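Local coordinates for protein lipid binding hydrolase (Escherichia coli, PDB 2IF6) that probably acts as a hydrolase of the permuted papain-like amidase family and may bind lipid, though its substrate and reaction are not established, at residues K92-K97 / D108-S113; S29-T34 / A167-P172; P44-A49 / K59-H64. One frame throughout, in Å; residues are numbered along the deposited sequence. Where two conformers were deposited one is given.

Contact 1: K92-K97 / D108-S113; sequences KRYLGK and DRQYCS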
loop_
_atom_site.group_PDB
_atom_site.type_symbol
_atom_site.label_atom_id
_atom_site.label_comp_id
_atom_site.label_asym_id
_atom_site.label_seq_id
_atom_site.Cartn_x
_atom_site.Cartn_y
_atom_site.Cartn_z
ATOM N N LYS A 92 4.625 12.892 6.884
ATOM C CA LYS A 92 3.810 13.987 7.436
ATOM C C LYS A 92 3.191 14.879 6.369
ATOM O O LYS A 92 2.135 15.430 6.581
ATOM C CB LYS A 92 4.634 14.859 8.385
ATOM C CG LYS A 92 4.993 14.175 9.678
ATOM C CD LYS A 92 5.792 15.126 10.581
ATOM C CE LYS A 92 6.097 14.431 11.911
ATOM N NZ LYS A 92 7.007 15.224 12.822
ATOM N N ARG A 93 3.847 15.006 5.227
ATOM C CA ARG A 93 3.407 15.889 4.143
ATOM C C ARG A 93 2.132 15.399 3.453
ATOM O O ARG A 93 1.479 16.168 2.772
ATOM C CB ARG A 93 4.524 16.072 3.103
ATOM C CG ARG A 93 5.882 16.522 3.696
ATOM C CD ARG A 93 7.008 16.520 2.652
ATOM N NE ARG A 93 6.634 17.204 1.414
ATOM C CZ ARG A 93 6.947 16.757 0.194
ATOM N NH1 ARG A 93 7.641 15.623 0.043
ATOM N NH2 ARG A 93 6.557 17.436 -0.887
ATOM N N TYR A 94 1.773 14.127 3.641
ATOM C CA TYR A 94 0.605 13.524 2.969
ATOM C C TYR A 94 -0.598 13.352 3.909
ATOM O O TYR A 94 -1.692 12.979 3.461
ATOM C CB TYR A 94 0.989 12.151 2.372
ATOM C CG TYR A 94 2.076 12.246 1.317
ATOM C CD1 TYR A 94 1.755 12.354 -0.030
ATOM C CD2 TYR A 94 3.420 12.238 1.674
ATOM C CE1 TYR A 94 2.767 12.446 -1.007
ATOM C CE2 TYR A 94 4.432 12.364 0.720
ATOM C CZ TYR A 94 4.102 12.462 -0.612
ATOM O OH TYR A 94 5.107 12.571 -1.551
ATOM N N LEU A 95 -0.408 13.617 5.205
ATOM C CA LEU A 95 -1.478 13.411 6.162
ATOM C C LEU A 95 -2.684 14.264 5.805
ATOM O O LEU A 95 -2.540 15.424 5.376
ATOM C CB LEU A 95 -1.028 13.756 7.592
ATOM C CG LEU A 95 -0.040 12.788 8.219
ATOM C CD1 LEU A 95 0.643 13.391 9.430
ATOM C CD2 LEU A 95 -0.735 11.415 8.598
ATOM N N GLY A 96 -3.866 13.686 5.958
ATOM C CA GLY A 96 -5.100 14.398 5.656
ATOM C C GLY A 96 -5.556 14.393 4.210
ATOM O O GLY A 96 -6.646 14.868 3.929
ATOM N N LYS A 97 -4.749 13.880 3.288
ATOM C CA LYS A 97 -5.163 13.776 1.869
ATOM C C LYS A 97 -6.313 12.764 1.740
ATOM O O LYS A 97 -6.251 11.676 2.338
ATOM C CB LYS A 97 -3.999 13.341 0.983
ATOM C CG LYS A 97 -2.910 14.436 0.742
ATOM C CD LYS A 97 -3.363 15.430 -0.308
ATOM C CE LYS A 97 -2.377 16.630 -0.459
ATOM N NZ LYS A 97 -1.117 16.129 -1.058
ATOM N N ASP A 108 -3.126 15.156 -5.429
ATOM C CA ASP A 108 -4.391 15.650 -4.859
ATOM C C ASP A 108 -5.042 14.677 -3.849
ATOM O O ASP A 108 -5.491 15.093 -2.786
ATOM C CB ASP A 108 -5.367 15.983 -5.988
ATOM C CG ASP A 108 -4.841 17.110 -6.908
ATOM O OD1 ASP A 108 -3.705 16.991 -7.465
ATOM O OD2 ASP A 108 -5.576 18.117 -7.064
ATOM N N ARG A 109 -5.127 13.398 -4.205
ATOM C CA ARG A 109 -5.714 12.368 -3.337
ATOM C C ARG A 109 -4.769 11.163 -3.315
ATOM O O ARG A 109 -3.941 11.044 -4.210
ATOM C CB ARG A 109 -7.073 11.929 -3.898
ATOM C CG ARG A 109 -7.988 13.122 -4.264
ATOM C CD ARG A 109 -9.469 12.730 -4.475
ATOM N NE ARG A 109 -9.660 11.918 -5.677
ATOM C CZ ARG A 109 -10.814 11.342 -6.044
ATOM N NH1 ARG A 109 -11.923 11.505 -5.328
ATOM N NH2 ARG A 109 -10.855 10.604 -7.142
ATOM N N GLN A 110 -4.891 10.261 -2.334
ATOM C CA GLN A 110 -3.929 9.144 -2.229
ATOM C C GLN A 110 -4.600 7.798 -2.092
ATOM O O GLN A 110 -5.583 7.689 -1.332
ATOM C CB GLN A 110 -2.987 9.389 -1.033
ATOM C CG GLN A 110 -2.086 10.642 -1.167
ATOM C CD GLN A 110 -0.952 10.452 -2.155
ATOM O OE1 GLN A 110 -0.451 9.347 -2.328
ATOM N NE2 GLN A 110 -0.523 11.543 -2.791
ATOM N N TYR A 111 -4.106 6.776 -2.820
ATOM C CA TYR A 111 -4.503 5.403 -2.518
ATOM C C TYR A 111 -3.365 4.678 -1.789
ATOM O O TYR A 111 -2.289 5.243 -1.591
ATOM C CB TYR A 111 -5.036 4.628 -3.752
ATOM C CG TYR A 111 -4.073 4.527 -4.915
ATOM C CD1 TYR A 111 -3.303 3.370 -5.119
ATOM C CD2 TYR A 111 -3.929 5.578 -5.820
ATOM C CE1 TYR A 111 -2.435 3.269 -6.198
ATOM C CE2 TYR A 111 -3.073 5.474 -6.910
ATOM C CZ TYR A 111 -2.321 4.317 -7.088
ATOM O OH TYR A 111 -1.452 4.224 -8.163
ATOM N N CYS A 112 -3.607 3.460 -1.324
ATOM C CA CYS A 112 -2.721 2.870 -0.322
ATOM C C CYS A 112 -1.268 2.679 -0.754
ATOM O O CYS A 112 -0.322 3.048 -0.012
ATOM C CB CYS A 112 -3.306 1.554 0.205
ATOM S SG CYS A 112 -3.487 0.299 -1.050
ATOM N N SER A 113 -1.059 2.063 -1.916
ATOM C CA SER A 113 0.300 1.756 -2.357
ATOM C C SER A 113 0.930 2.991 -2.984
ATOM O O SER A 113 2.155 3.148 -2.939
ATOM C CB SER A 113 0.324 0.563 -3.316
ATOM O OG SER A 113 -0.795 0.671 -4.184
HETATM O O HOH W 1 -6.250 8.705 1.514
#

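Contact 2: S29-T34 / A167-P172; sequences SDYSHT and AVFDAP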
loop_
_atom_site.group_PDB
_atom_site.type_symbol
_atom_site.label_atom_id
_atom_site.label_comp_id
_atom_site.label_asym_id
_atom_site.label_seq_id
_atom_site.Cartn_x
_atom_site.Cartn_y
_atom_site.Cartn_z
ATOM N N SER A 29 -2.757 -11.074 -6.966
ATOM C CA SER A 29 -2.133 -10.896 -5.662
ATOM C C SER A 29 -3.141 -11.239 -4.604
ATOM O O SER A 29 -4.344 -11.087 -4.838
ATOM C CB SER A 29 -1.698 -9.418 -5.494
ATOM O OG SER A 29 -1.124 -9.190 -4.208
ATOM N N ASP A 30 -2.643 -11.693 -3.458
ATOM C CA ASP A 30 -3.385 -11.746 -2.221
ATOM C C ASP A 30 -3.549 -10.393 -1.508
ATOM O O ASP A 30 -4.379 -10.278 -0.630
ATOM C CB ASP A 30 -2.678 -12.697 -1.255
ATOM C CG ASP A 30 -2.720 -14.161 -1.725
ATOM O OD1 ASP A 30 -3.693 -14.520 -2.442
ATOM O OD2 ASP A 30 -1.776 -14.930 -1.350
ATOM N N TYR A 31 -2.744 -9.394 -1.842
ATOM C CA TYR A 31 -2.687 -8.166 -1.042
ATOM C C TYR A 31 -3.598 -7.131 -1.653
ATOM O O TYR A 31 -3.464 -6.802 -2.840
ATOM C CB TYR A 31 -1.250 -7.589 -0.973
ATOM C CG TYR A 31 -0.263 -8.668 -0.673
ATOM C CD1 TYR A 31 -0.507 -9.560 0.358
ATOM C CD2 TYR A 31 0.881 -8.854 -1.466
ATOM C CE1 TYR A 31 0.351 -10.619 0.623
ATOM C CE2 TYR A 31 1.740 -9.909 -1.199
ATOM C CZ TYR A 31 1.447 -10.774 -0.148
ATOM O OH TYR A 31 2.267 -11.805 0.154
ATOM N N SER A 32 -4.497 -6.596 -0.851
ATOM C CA SER A 32 -5.354 -5.549 -1.352
ATOM C C SER A 32 -5.326 -4.268 -0.519
ATOM O O SER A 32 -6.088 -3.317 -0.808
ATOM C CB SER A 32 -6.779 -6.106 -1.544
ATOM O OG SER A 32 -7.307 -6.548 -0.312
ATOM N N HIS A 33 -4.466 -4.229 0.511
ATOM C CA HIS A 33 -4.219 -2.984 1.242
ATOM C C HIS A 33 -2.806 -2.989 1.795
ATOM O O HIS A 33 -2.273 -4.056 2.072
ATOM C CB HIS A 33 -5.218 -2.809 2.384
ATOM C CG HIS A 33 -5.153 -1.463 3.045
ATOM N ND1 HIS A 33 -5.118 -0.281 2.328
ATOM C CD2 HIS A 33 -5.112 -1.115 4.357
ATOM C CE1 HIS A 33 -5.069 0.739 3.178
ATOM N NE2 HIS A 33 -5.052 0.260 4.413
ATOM N N THR A 34 -2.186 -1.815 1.903
ATOM C CA THR A 34 -0.811 -1.720 2.431
ATOM C C THR A 34 -0.677 -0.432 3.253
ATOM O O THR A 34 -1.464 0.516 3.081
ATOM C CB THR A 34 0.238 -1.820 1.282
ATOM O OG1 THR A 34 1.569 -1.912 1.803
ATOM C CG2 THR A 34 0.159 -0.633 0.376
ATOM N N ALA A 167 3.071 -4.869 -6.479
ATOM C CA ALA A 167 4.280 -4.246 -7.022
ATOM C C ALA A 167 5.233 -3.798 -5.915
ATOM O O ALA A 167 6.419 -4.061 -6.018
ATOM C CB ALA A 167 3.968 -3.130 -7.939
ATOM N N VAL A 168 4.718 -3.178 -4.846
ATOM C CA VAL A 168 5.592 -2.759 -3.736
ATOM C C VAL A 168 6.165 -3.984 -3.060
ATOM O O VAL A 168 7.355 -4.059 -2.768
ATOM C CB VAL A 168 4.840 -1.930 -2.683
ATOM C CG1 VAL A 168 5.795 -1.544 -1.514
ATOM C CG2 VAL A 168 4.210 -0.706 -3.358
ATOM N N PHE A 169 5.318 -4.989 -2.845
ATOM C CA PHE A 169 5.797 -6.186 -2.178
ATOM C C PHE A 169 7.009 -6.782 -2.864
ATOM O O PHE A 169 7.943 -7.224 -2.195
ATOM C CB PHE A 169 4.690 -7.256 -2.138
ATOM C CG PHE A 169 5.067 -8.478 -1.351
ATOM C CD1 PHE A 169 4.728 -8.568 0.011
ATOM C CD2 PHE A 169 5.756 -9.539 -1.946
ATOM C CE1 PHE A 169 5.080 -9.659 0.759
ATOM C CE2 PHE A 169 6.115 -10.661 -1.186
ATOM C CZ PHE A 169 5.780 -10.725 0.161
ATOM N N ASP A 170 6.976 -6.828 -4.193
ATOM C CA ASP A 170 7.988 -7.496 -5.016
ATOM C C ASP A 170 9.184 -6.602 -5.326
ATOM O O ASP A 170 10.051 -6.972 -6.149
ATOM C CB ASP A 170 7.350 -7.893 -6.338
ATOM C CG ASP A 170 6.461 -9.115 -6.217
ATOM O OD1 ASP A 170 6.650 -9.932 -5.283
ATOM O OD2 ASP A 170 5.606 -9.252 -7.100
ATOM N N ALA A 171 9.224 -5.431 -4.703
ATOM C CA ALA A 171 10.372 -4.536 -4.847
ATOM C C ALA A 171 11.680 -5.276 -4.468
ATOM O O ALA A 171 11.684 -6.072 -3.515
ATOM C CB ALA A 171 10.176 -3.308 -4.005
ATOM N N PRO A 172 12.767 -5.050 -5.231
ATOM C CA PRO A 172 14.000 -5.821 -5.016
ATOM C C PRO A 172 14.701 -5.594 -3.674
ATOM O O PRO A 172 15.382 -6.496 -3.171
ATOM C CB PRO A 172 14.909 -5.409 -6.176
ATOM C CG PRO A 172 14.392 -4.146 -6.655
ATOM C CD PRO A 172 12.895 -4.120 -6.376
#

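Contact 3: P44-A49 / K59-H64; sequences PYVFEA and KQWIAH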
loop_
_atom_site.group_PDB
_atom_site.type_symbol
_atom_site.label_atom_id
_atom_site.label_comp_id
_atom_site.label_asym_id
_atom_site.label_seq_id
_atom_site.Cartn_x
_atom_site.Cartn_y
_atom_site.Cartn_z
ATOM N N PRO A 44 4.008 1.360 17.848
ATOM C CA PRO A 44 3.789 1.143 16.414
ATOM C C PRO A 44 2.421 1.605 15.880
ATOM O O PRO A 44 1.351 1.175 16.362
ATOM C CB PRO A 44 3.965 -0.360 16.255
ATOM C CG PRO A 44 3.570 -0.926 17.560
ATOM C CD PRO A 44 3.865 0.108 18.620
ATOM N N TYR A 45 2.491 2.488 14.892
ATOM C CA TYR A 45 1.329 2.921 14.161
ATOM C C TYR A 45 1.523 2.532 12.706
ATOM O O TYR A 45 2.661 2.403 12.253
ATOM C CB TYR A 45 1.156 4.437 14.269
ATOM C CG TYR A 45 0.715 4.889 15.665
ATOM C CD1 TYR A 45 -0.569 5.412 15.880
ATOM C CD2 TYR A 45 1.582 4.801 16.758
ATOM C CE1 TYR A 45 -0.972 5.823 17.143
ATOM C CE2 TYR A 45 1.173 5.200 18.065
ATOM C CZ TYR A 45 -0.097 5.726 18.224
ATOM O OH TYR A 45 -0.517 6.126 19.473
ATOM N N VAL A 46 0.422 2.386 11.977
ATOM C CA VAL A 46 0.464 2.147 10.544
ATOM C C VAL A 46 -0.016 3.427 9.827
ATOM O O VAL A 46 -1.187 3.852 9.973
ATOM C CB VAL A 46 -0.382 0.891 10.117
ATOM C CG1 VAL A 46 -0.367 0.724 8.576
ATOM C CG2 VAL A 46 0.129 -0.372 10.821
ATOM N N PHE A 47 0.900 4.040 9.068
ATOM C CA PHE A 47 0.596 5.183 8.201
ATOM C C PHE A 47 -0.050 4.619 6.941
ATOM O O PHE A 47 0.580 3.802 6.248
ATOM C CB PHE A 47 1.937 5.841 7.821
ATOM C CG PHE A 47 1.850 6.890 6.747
ATOM C CD1 PHE A 47 1.480 8.203 7.070
ATOM C CD2 PHE A 47 2.198 6.589 5.414
ATOM C CE1 PHE A 47 1.439 9.223 6.103
ATOM C CE2 PHE A 47 2.142 7.617 4.412
ATOM C CZ PHE A 47 1.764 8.934 4.773
ATOM N N GLU A 48 -1.295 5.024 6.653
ATOM C CA GLU A 48 -2.030 4.433 5.520
ATOM C C GLU A 48 -2.968 5.434 4.864
ATOM O O GLU A 48 -3.460 6.337 5.534
ATOM C CB GLU A 48 -2.853 3.238 6.003
ATOM C CG GLU A 48 -3.777 3.620 7.195
ATOM C CD GLU A 48 -4.780 2.544 7.539
ATOM O OE1 GLU A 48 -4.959 1.593 6.747
ATOM O OE2 GLU A 48 -5.433 2.661 8.596
ATOM N N ALA A 49 -3.197 5.270 3.565
ATOM C CA ALA A 49 -4.145 6.115 2.822
ATOM C C ALA A 49 -5.459 5.367 2.806
ATOM O O ALA A 49 -5.618 4.419 2.051
ATOM C CB ALA A 49 -3.646 6.364 1.421
ATOM N N LYS A 59 -2.379 -2.652 16.300
ATOM C CA LYS A 59 -3.296 -3.705 16.691
ATOM C C LYS A 59 -4.601 -3.538 15.929
ATOM O O LYS A 59 -5.113 -4.504 15.373
ATOM C CB LYS A 59 -3.528 -3.724 18.213
ATOM C CG LYS A 59 -4.551 -4.787 18.625
ATOM C CD LYS A 59 -4.889 -4.724 20.135
ATOM C CE LYS A 59 -6.182 -5.523 20.413
ATOM N NZ LYS A 59 -7.340 -4.822 19.783
ATOM N N GLN A 60 -5.108 -2.306 15.859
ATOM C CA GLN A 60 -6.367 -2.032 15.154
ATOM C C GLN A 60 -6.223 -2.263 13.617
ATOM O O GLN A 60 -7.116 -2.834 12.952
ATOM C CB GLN A 60 -6.835 -0.615 15.496
ATOM C CG GLN A 60 -7.876 0.020 14.586
ATOM C CD GLN A 60 -8.044 1.520 14.881
ATOM O OE1 GLN A 60 -7.925 1.949 16.044
ATOM N NE2 GLN A 60 -8.287 2.320 13.832
ATOM N N TRP A 61 -5.108 -1.807 13.057
ATOM C CA TRP A 61 -4.837 -2.054 11.633
ATOM C C TRP A 61 -4.902 -3.540 11.255
ATOM O O TRP A 61 -5.505 -3.908 10.265
ATOM C CB TRP A 61 -3.470 -1.482 11.249
ATOM C CG TRP A 61 -3.298 -1.407 9.770
ATOM C CD1 TRP A 61 -3.652 -0.365 8.955
ATOM C CD2 TRP A 61 -2.784 -2.443 8.911
ATOM N NE1 TRP A 61 -3.353 -0.674 7.634
ATOM C CE2 TRP A 61 -2.799 -1.936 7.595
ATOM C CE3 TRP A 61 -2.299 -3.743 9.136
ATOM C CZ2 TRP A 61 -2.365 -2.688 6.509
ATOM C CZ3 TRP A 61 -1.836 -4.477 8.061
ATOM C CH2 TRP A 61 -1.888 -3.945 6.756
ATOM N N ILE A 62 -4.266 -4.399 12.052
ATOM C CA ILE A 62 -4.184 -5.819 11.719
ATOM C C ILE A 62 -5.562 -6.487 11.822
ATOM O O ILE A 62 -5.900 -7.378 11.016
ATOM C CB ILE A 62 -3.218 -6.554 12.660
ATOM C CG1 ILE A 62 -1.776 -6.108 12.371
ATOM C CG2 ILE A 62 -3.416 -8.109 12.539
ATOM C CD1 ILE A 62 -0.732 -6.622 13.387
ATOM N N ALA A 63 -6.324 -6.057 12.827
ATOM C CA ALA A 63 -7.659 -6.607 13.146
ATOM C C ALA A 63 -8.616 -6.335 11.991
ATOM O O ALA A 63 -9.547 -7.091 11.748
ATOM C CB ALA A 63 -8.193 -5.953 14.442
ATOM N N HIS A 64 -8.382 -5.242 11.283
ATOM C CA HIS A 64 -9.219 -4.869 10.143
ATOM C C HIS A 64 -8.986 -5.746 8.894
ATOM O O HIS A 64 -9.813 -5.770 7.980
ATOM C CB HIS A 64 -9.026 -3.388 9.806
ATOM C CG HIS A 64 -9.866 -2.459 10.633
ATOM N ND1 HIS A 64 -9.387 -1.265 11.127
ATOM C CD2 HIS A 64 -11.159 -2.537 11.032
ATOM C CE1 HIS A 64 -10.343 -0.653 11.803
ATOM N NE2 HIS A 64 -11.428 -1.405 11.762
#

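Contact 1: K92-K97 / D108-S113
K97 and Q110 meet through their aliphatic parts, CB of K97 lying 3.9 Å from CG of Q110. Further along the same lysine, CD packs 3.3 Å from the backbone O of D108, a contact of a methylene group with a carbonyl. The bend of the K97 chain at chi2 (-79°) lays CD against that carbonyl; beyond it the chain turns again at chi4, and NZ is hydrogen-bonded to the carbonyl O of D107. The Q110 side chain, bent at chi2, turns its amide to Y94: NE2 sits at the edge of the tyrosine ring, near its plane, 3.7 Å from CD1. Amide and ring planes stand 77° apart, and the amide is anchored by a hydrogen bond from NE2 to the D107 carboxylate. A water joins the two backbones, donating to O of K97 and to O of Q110, each at 3.1 Å. In the permuted papain-like fold, the second segment leads into the helix that starts with C112, possibly the nucleophile of a Cys-His-Glu triad; Y111 is its N-cap residue. The first segment follows helix 81-91 and closes with a type II turn from Y94 to K97, in which N of K97 bonds to O of Y94 at 3.2 Å; G96 takes the positive phi such a turn favours. Farther out, backbone bonds tie G96 and K97 to V53 on edge strand 53-57, and Q110 to P98 and D100. The buried Y94 ring also rests against V115, V119 and N122 of helix 112-124, while Q110 touches V115.

Contact 2: S29-T34 / A167-P172
Y31 and F169 make the whole close contact here, ring against ring. CE2 of Y31 stands 3.5 Å from CD1 of F169, over one face of the phenylalanine and displaced toward its rim. The ring centroids are 4.8 Å apart and the planes are inclined by 31°, an oblique pairing. The tyrosine hydroxyl extends along the same face, its OH 3.6 Å from CE1 of F169. F169 holds its CG anti to the backbone N (chi1 -175°), which sends the ring from the end of its helix across to the tyrosine. The backbones stay well apart, the nearest CA atoms, those of Y31 and F169, being 8.8 Å from each other. OG1 of T34 and CG1 of V168 come no closer than 5.4 Å, and both ring-bearing residues are partly exposed to solvent. D170 places OD1 at the edge of the F169 ring, in its plane, and its OD2 is hydrogen-bonded to Q166. The tyrosine backbone is shaped by an ST turn, in which N of Y31 donates to OG of S29 at 2.9 Å. R73 adds a cation-pi contact to the F169 ring and a hydrogen bond to O of F169, while F12 meets the Y31 ring. The contact thus joins the loop leading into strand 33-40, where S32 and H33 form a classic beta bulge against Q13, to the end of helix 165-169; V168, one residue before F169, packs on I10 of strand 10-13 and S113 of helix 112-124.

Contact 3: P44-A49 / K59-H64
V46 and E48 approach the indole of W61 in two different ways, the valine over a face and the glutamate at an edge. They project from the same side of strand 43-49 in the antiparallel sheet of this permuted papain-like fold, and the tryptophan comes from helix 58-63, which follows edge strand 53-57. The V46 methyl CG1 makes a CH-pi contact, 3.5 Å from the centroid of the five-membered ring and only 15° off its normal. CG2, the other branch, lies nearer the root of the indole, 3.7 Å from CG of W61, so both methyls bear on the tryptophan. W61 has CG anti to the backbone N, an orientation that carries the indole from the helix to the strand. E48 meets the pyrrole edge, its carboxylate plane turned 59° from the ring. The hydrogen bond from NE1 of W61 to OE1 of E48, at 2.9 Å, is short but weak because it is strongly bent, with an N-H...O angle of 126°. OE1 is also bonded to NE2 of H33, and OE2 to the hydroxyl of T56, so both carboxylate oxygens of this buried glutamate have partners. These bonds hold E48 beside H33 in an arrangement consistent with a Cys-His-Glu catalytic triad with C112, although that role is not established. The indole also meets the H33 imidazole ring and touches T56; W61 is therefore a neighbour of two possible triad members. On the other face of the strand, F47 packs on V115 and V119 of helix 112-124. Beside the bent bond, CD1 of W61 comes 3.2 Å from OE1 of E48.

In the fold
Contact 3 is buried throughout, contact 1 is partly buried and contact 2 lies at the surface, although each contributes one member of the possible Cys-His-Glu triad. Contacts 2 and 3 share the main sheet through neighbouring strands 33-40 and 43-49, and are joined by the probable H33-E48 hydrogen bond (NE2 to OE1, 2.7 Å). Contact 1 brings the start of helix 112-124 to them: CB of C112 is 3.3 Å from ND1 of H33. The chemistry follows position: a weak hydrogen bond and CH-pi packing in the core, an oblique aromatic pair at the surface, and aliphatic packing with a bridging water between the two loops of contact 1.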